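Local coordinates for rhodopsin (Rubrobacter xylanophilus, PDB 6KFQ), which binds retinal within a bundle of membrane helices and works as a light-driven proton pump of the microbial rhodopsin family, at residues W69-Y72 with I73-I77; F199-M202 with V203-L206. All blocks are in the same frame, centred on the assembly; numbering follows the deposited sequence.

Contacts 1 and 2 are each a short run of one membrane helix, 70-90 for the first and 194-218 for the second, with centres about 14 Å apart. Both are mostly buried, and residues of both reach the retinal: W75 from contact 1, D205 from contact 2. The two helices meet directly, since W75 CH2 lies 3.7 Å from F201 CE1. Their chemistry differs with place. Contact 1 is aromatic and polar, with a tryptophan between an arginine chain and the polyene and a water joining R71 to W75. Contact 2 is largely apolar, turns F199 toward a bound lipid, and sends D205 inward to the pocket.

Contact 1: W69-Y72 with I73-I77; sequences WARY and IDWVI. With RET (retinal), chain R.
W75 lies between R71 and the retinal, each against an opposite face of its indole. On one face R71 CG stands 3.7 Å from the centroid of the six-membered ring and 27° off its normal, a CH-pi contact, with CD following close to CZ2 and CH2. The polyene runs along the other face, where retinal C14 approaches W75 CD1 at 3.5 Å, so W75 forms part of the wall of the retinal pocket in this microbial rhodopsin. Y72 adds an aromatic pair in which the edge of W75 is directed at the face of the tyrosine, the planes 59° apart and the centroids separated by 5.0 Å. An R71 chain with CG anti to the backbone N (chi1 -176°) and extended at chi2 brings CG and CD over the indole; the bend at chi3 then turns the guanidinium aside, and NH1 gives a bond of 2.8 Å to a water. W75 NE1 reaches the same water only weakly, at 3.1 Å. A leucine in place of W75 would probably leave the retinal chain freer to shift, the R71 methylenes without the face they lie on, and Y72 without the indole edge over its ring. In the second shell, helical i to i+4 bonds fix the spacing: W75 N to R71 O at 3.0 Å, and V76 N to Y72 O. The Y72 hydroxyl is hydrogen-bonded to E187, and D74 OD1 to T78 OG1. This first part of helix 70-90 packs R71 on V198 and F201 of helix 194-218, D74 on helix 32-53, and V76 on I112 and L113 of helix 98-120.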
loop_
_atom_site.group_PDB
_atom_site.type_symbol
_atom_site.label_atom_id
_atom_site.label_comp_id
_atom_site.label_asym_id
_atom_site.label_seq_id
_atom_site.Cartn_x
_atom_site.Cartn_y
_atom_site.Cartn_z
ATOM N N TRP A 69 -2.663 10.779 -11.628
ATOM C CA TRP A 69 -3.619 10.681 -10.529
ATOM C C TRP A 69 -4.156 9.270 -10.322
ATOM O O TRP A 69 -4.623 8.965 -9.219
ATOM C CB TRP A 69 -4.787 11.642 -10.767
ATOM C CG TRP A 69 -5.388 11.501 -12.122
ATOM C CD1 TRP A 69 -5.082 12.230 -13.226
ATOM C CD2 TRP A 69 -6.395 10.565 -12.521
ATOM N NE1 TRP A 69 -5.834 11.808 -14.295
ATOM C CE2 TRP A 69 -6.651 10.788 -13.888
ATOM C CE3 TRP A 69 -7.110 9.567 -11.856
ATOM C CZ2 TRP A 69 -7.589 10.046 -14.605
ATOM C CZ3 TRP A 69 -8.037 8.829 -12.567
ATOM C CH2 TRP A 69 -8.270 9.072 -13.924
ATOM N N ALA A 70 -4.115 8.407 -11.350
ATOM C CA ALA A 70 -4.636 7.050 -11.188
ATOM C C ALA A 70 -3.899 6.308 -10.085
ATOM O O ALA A 70 -4.470 5.418 -9.441
ATOM C CB ALA A 70 -4.526 6.278 -12.506
ATOM N N ARG A 71 -2.622 6.647 -9.893
ATOM C CA ARG A 71 -1.805 6.182 -8.781
ATOM C C ARG A 71 -2.552 6.227 -7.451
ATOM O O ARG A 71 -2.552 5.262 -6.673
ATOM C CB ARG A 71 -0.562 7.077 -8.745
ATOM C CG ARG A 71 0.458 6.735 -7.748
ATOM C CD ARG A 71 1.693 7.627 -7.861
ATOM N NE ARG A 71 2.267 7.743 -9.206
ATOM C CZ ARG A 71 2.886 6.766 -9.874
ATOM N NH1 ARG A 71 2.989 5.540 -9.368
ATOM N NH2 ARG A 71 3.386 7.016 -11.077
ATOM N N TYR A 72 -3.203 7.351 -7.179
ATOM C CA TYR A 72 -3.857 7.539 -5.890
ATOM C C TYR A 72 -5.156 6.751 -5.766
ATOM O O TYR A 72 -5.578 6.446 -4.644
ATOM C CB TYR A 72 -4.121 9.035 -5.669
ATOM C CG TYR A 72 -2.859 9.878 -5.648
ATOM C CD1 TYR A 72 -2.238 10.272 -6.836
ATOM C CD2 TYR A 72 -2.290 10.289 -4.442
ATOM C CE1 TYR A 72 -1.090 11.040 -6.824
ATOM C CE2 TYR A 72 -1.141 11.057 -4.420
ATOM C CZ TYR A 72 -0.540 11.428 -5.613
ATOM O OH TYR A 72 0.601 12.203 -5.594
ATOM N N ILE A 73 -5.798 6.424 -6.888
ATOM C CA ILE A 73 -7.012 5.619 -6.831
ATOM C C ILE A 73 -6.666 4.191 -6.452
ATOM O O ILE A 73 -7.365 3.557 -5.649
ATOM C CB ILE A 73 -7.763 5.685 -8.172
ATOM C CG1 ILE A 73 -7.869 7.135 -8.658
ATOM C CG2 ILE A 73 -9.134 5.038 -8.039
ATOM C CD1 ILE A 73 -8.602 8.050 -7.706
ATOM N N ASP A 74 -5.598 3.658 -7.049
ATOM C CA ASP A 74 -4.953 2.448 -6.556
ATOM C C ASP A 74 -4.746 2.540 -5.045
ATOM O O ASP A 74 -5.285 1.736 -4.277
ATOM C CB ASP A 74 -3.631 2.275 -7.329
ATOM C CG ASP A 74 -2.723 1.154 -6.796
ATOM O OD1 ASP A 74 -2.851 0.723 -5.632
ATOM O OD2 ASP A 74 -1.824 0.728 -7.571
ATOM N N TRP A 75 -3.991 3.548 -4.605
ATOM C CA TRP A 75 -3.569 3.616 -3.207
ATOM C C TRP A 75 -4.751 3.676 -2.256
ATOM O O TRP A 75 -4.738 3.024 -1.208
ATOM C CB TRP A 75 -2.666 4.824 -2.993
ATOM C CG TRP A 75 -1.351 4.731 -3.708
ATOM C CD1 TRP A 75 -0.844 3.649 -4.385
ATOM C CD2 TRP A 75 -0.373 5.762 -3.808
ATOM N NE1 TRP A 75 0.389 3.957 -4.904
ATOM C CE2 TRP A 75 0.705 5.248 -4.558
ATOM C CE3 TRP A 75 -0.301 7.077 -3.338
ATOM C CZ2 TRP A 75 1.839 5.995 -4.838
ATOM C CZ3 TRP A 75 0.825 7.826 -3.633
ATOM C CH2 TRP A 75 1.877 7.284 -4.375
ATOM N N VAL A 76 -5.778 4.466 -2.588
ATOM C CA VAL A 76 -6.874 4.667 -1.646
ATOM C C VAL A 76 -7.635 3.368 -1.411
ATOM O O VAL A 76 -8.319 3.221 -0.396
ATOM C CB VAL A 76 -7.812 5.797 -2.132
ATOM C CG1 VAL A 76 -8.836 5.273 -3.117
ATOM C CG2 VAL A 76 -8.505 6.472 -0.930
ATOM N N ILE A 77 -7.512 2.409 -2.321
ATOM C CA ILE A 77 -8.107 1.094 -2.134
ATOM C C ILE A 77 -7.115 0.124 -1.524
ATOM O O ILE A 77 -7.444 -0.599 -0.582
ATOM C CB ILE A 77 -8.645 0.563 -3.482
ATOM C CG1 ILE A 77 -9.800 1.439 -3.975
ATOM C CG2 ILE A 77 -9.068 -0.895 -3.349
ATOM C CD1 ILE A 77 -10.067 1.313 -5.457
HETATM C C1 RET R . 1.777 10.806 -0.173
HETATM C C2 RET R . 1.981 12.320 -0.332
HETATM C C3 RET R . 1.564 13.150 0.863
HETATM C C4 RET R . 2.265 12.689 2.125
HETATM C C5 RET R . 2.348 11.185 2.268
HETATM C C6 RET R . 2.045 10.335 1.271
HETATM C C7 RET R . 2.158 8.900 1.492
HETATM C C8 RET R . 1.793 7.850 0.706
HETATM C C9 RET R . 1.929 6.432 0.951
HETATM C C10 RET R . 1.673 5.578 -0.058
HETATM C C11 RET R . 1.738 4.146 -0.035
HETATM C C12 RET R . 1.419 3.437 -1.114
HETATM C C13 RET R . 1.415 1.999 -1.243
HETATM C C14 RET R . 0.944 1.452 -2.390
HETATM C C15 RET R . 0.818 0.059 -2.711
HETATM C C16 RET R . 0.334 10.490 -0.589
HETATM C C17 RET R . 2.742 10.164 -1.188
HETATM C C18 RET R . 2.620 10.758 3.685
HETATM C C19 RET R . 2.373 5.974 2.311
HETATM C C20 RET R . 1.901 1.182 -0.080
HETATM O O HOH W 1 1.556 3.763 -7.734
#

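Contact 2: F199-M202 with V203-L206; sequences FLFM and VLDL. With MPG ([(Z)-octadec-9-enyl] (2R)-2,3-bis(oxidanyl)propanoate), chain Q.
Side chains three and four residues apart pack along a continuous alpha-helical run here, F199-L206 of helix 194-218, one of the membrane helices of the microbial rhodopsin bundle. Regular i to i+4 backbone bonds establish the helix, among them L204 N to L200 O at 3.0 Å, nearly linear at 177°, and D205 N to F201 O at 2.7 Å. Elsewhere round the helix, L204 touches C177 and Y178 of helix 158-184, and M202 touches W5 and I8 of helix 2-23, whereas D205 points into the retinal pocket, OD1 hydrogen-bonded to the hydroxyl of Y178 and OD2 to that of Y49. On the lipid-facing side the F199 ring is sandwiched: lipid C16 of the bound octadecenyl ester sits over the centre of one face, and V203 CG2 makes a CH-pi contact with the other, 3.9 Å from the centroid and 21° off the normal. The first torsion of F199 (chi1 172°) sets the ring opposite its own amide nitrogen and carries it across V203, whose CG2 comes under that face near the rim. W5 meets the same ring edge-to-face. At the far end of the ring, F199 CZ has V203 CG2 at 3.7 Å on one side and lipid C17 at 3.8 Å on the other.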
loop_
_atom_site.group_PDB
_atom_site.type_symbol
_atom_site.label_atom_id
_atom_site.label_comp_id
_atom_site.label_asym_id
_atom_site.label_seq_id
_atom_site.Cartn_x
_atom_site.Cartn_y
_atom_site.Cartn_z
ATOM N N PHE A 199 9.681 5.454 -11.840
ATOM C CA PHE A 199 10.502 4.293 -11.502
ATOM C C PHE A 199 10.489 4.025 -10.001
ATOM O O PHE A 199 10.295 2.888 -9.559
ATOM C CB PHE A 199 11.938 4.517 -11.987
ATOM C CG PHE A 199 12.904 3.460 -11.517
ATOM C CD1 PHE A 199 12.912 2.209 -12.104
ATOM C CD2 PHE A 199 13.792 3.721 -10.482
ATOM C CE1 PHE A 199 13.792 1.226 -11.673
ATOM C CE2 PHE A 199 14.680 2.746 -10.049
ATOM C CZ PHE A 199 14.677 1.493 -10.655
ATOM N N LEU A 200 10.706 5.067 -9.202
ATOM C CA LEU A 200 10.798 4.874 -7.761
ATOM C C LEU A 200 9.493 4.329 -7.197
ATOM O O LEU A 200 9.500 3.372 -6.411
ATOM C CB LEU A 200 11.185 6.191 -7.086
ATOM C CG LEU A 200 12.633 6.578 -7.399
ATOM C CD1 LEU A 200 12.956 7.974 -6.885
ATOM C CD2 LEU A 200 13.605 5.541 -6.815
ATOM N N PHE A 201 8.359 4.937 -7.570
ATOM C CA PHE A 201 7.077 4.422 -7.095
ATOM C C PHE A 201 6.851 2.993 -7.577
ATOM O O PHE A 201 6.235 2.189 -6.865
ATOM C CB PHE A 201 5.914 5.308 -7.562
ATOM C CG PHE A 201 5.721 6.571 -6.767
ATOM C CD1 PHE A 201 5.760 6.564 -5.370
ATOM C CD2 PHE A 201 5.466 7.768 -7.415
ATOM C CE1 PHE A 201 5.557 7.732 -4.650
ATOM C CE2 PHE A 201 5.273 8.947 -6.702
ATOM C CZ PHE A 201 5.322 8.929 -5.315
ATOM N N MET A 202 7.333 2.659 -8.780
ATOM C CA MET A 202 7.161 1.297 -9.276
ATOM C C MET A 202 7.915 0.298 -8.410
ATOM O O MET A 202 7.378 -0.763 -8.069
ATOM C CB MET A 202 7.609 1.200 -10.739
ATOM C CG MET A 202 7.530 -0.218 -11.320
ATOM S SD MET A 202 9.055 -1.151 -11.057
ATOM C CE MET A 202 10.204 -0.244 -12.083
ATOM N N VAL A 203 9.160 0.614 -8.037
ATOM C CA VAL A 203 9.924 -0.295 -7.188
ATOM C C VAL A 203 9.252 -0.426 -5.830
ATOM O O VAL A 203 9.047 -1.537 -5.323
ATOM C CB VAL A 203 11.382 0.177 -7.043
ATOM C CG1 VAL A 203 12.130 -0.714 -6.061
ATOM C CG2 VAL A 203 12.087 0.187 -8.394
ATOM N N LEU A 204 8.883 0.713 -5.227
ATOM C CA LEU A 204 8.175 0.681 -3.955
ATOM C C LEU A 204 6.888 -0.128 -4.056
ATOM O O LEU A 204 6.605 -0.973 -3.198
ATOM C CB LEU A 204 7.869 2.116 -3.492
ATOM C CG LEU A 204 9.108 2.925 -3.109
ATOM C CD1 LEU A 204 8.728 4.401 -2.842
ATOM C CD2 LEU A 204 9.741 2.313 -1.870
ATOM N N ASP A 205 6.073 0.143 -5.080
ATOM C CA ASP A 205 4.804 -0.573 -5.213
ATOM C C ASP A 205 5.016 -2.082 -5.287
ATOM O O ASP A 205 4.297 -2.849 -4.640
ATOM C CB ASP A 205 4.056 -0.112 -6.462
ATOM C CG ASP A 205 3.408 1.247 -6.298
ATOM O OD1 ASP A 205 3.337 1.763 -5.155
ATOM O OD2 ASP A 205 2.961 1.793 -7.332
ATOM N N LEU A 206 5.983 -2.529 -6.082
ATOM C CA LEU A 206 6.182 -3.967 -6.234
ATOM C C LEU A 206 6.641 -4.599 -4.925
ATOM O O LEU A 206 6.179 -5.685 -4.557
ATOM C CB LEU A 206 7.182 -4.236 -7.357
ATOM C CG LEU A 206 6.612 -4.000 -8.754
ATOM C CD1 LEU A 206 7.719 -3.996 -9.782
ATOM C CD2 LEU A 206 5.580 -5.071 -9.095
HETATM C C7 MPG Q . 13.539 10.087 -20.690
HETATM C C8 MPG Q . 14.381 10.247 -19.460
HETATM C C9 MPG Q . 15.061 8.986 -19.018
HETATM C C10 MPG Q . 14.965 8.449 -17.825
HETATM C C11 MPG Q . 15.697 7.246 -17.313
HETATM C C12 MPG Q . 15.325 6.879 -15.905
HETATM C C13 MPG Q . 16.131 5.729 -15.326
HETATM C C14 MPG Q . 15.747 5.347 -13.917
HETATM C C15 MPG Q . 16.609 4.264 -13.301
HETATM C C16 MPG Q . 16.513 2.916 -13.968
HETATM C C17 MPG Q . 17.352 1.839 -13.325
HETATM C C18 MPG Q . 17.124 0.455 -13.877
#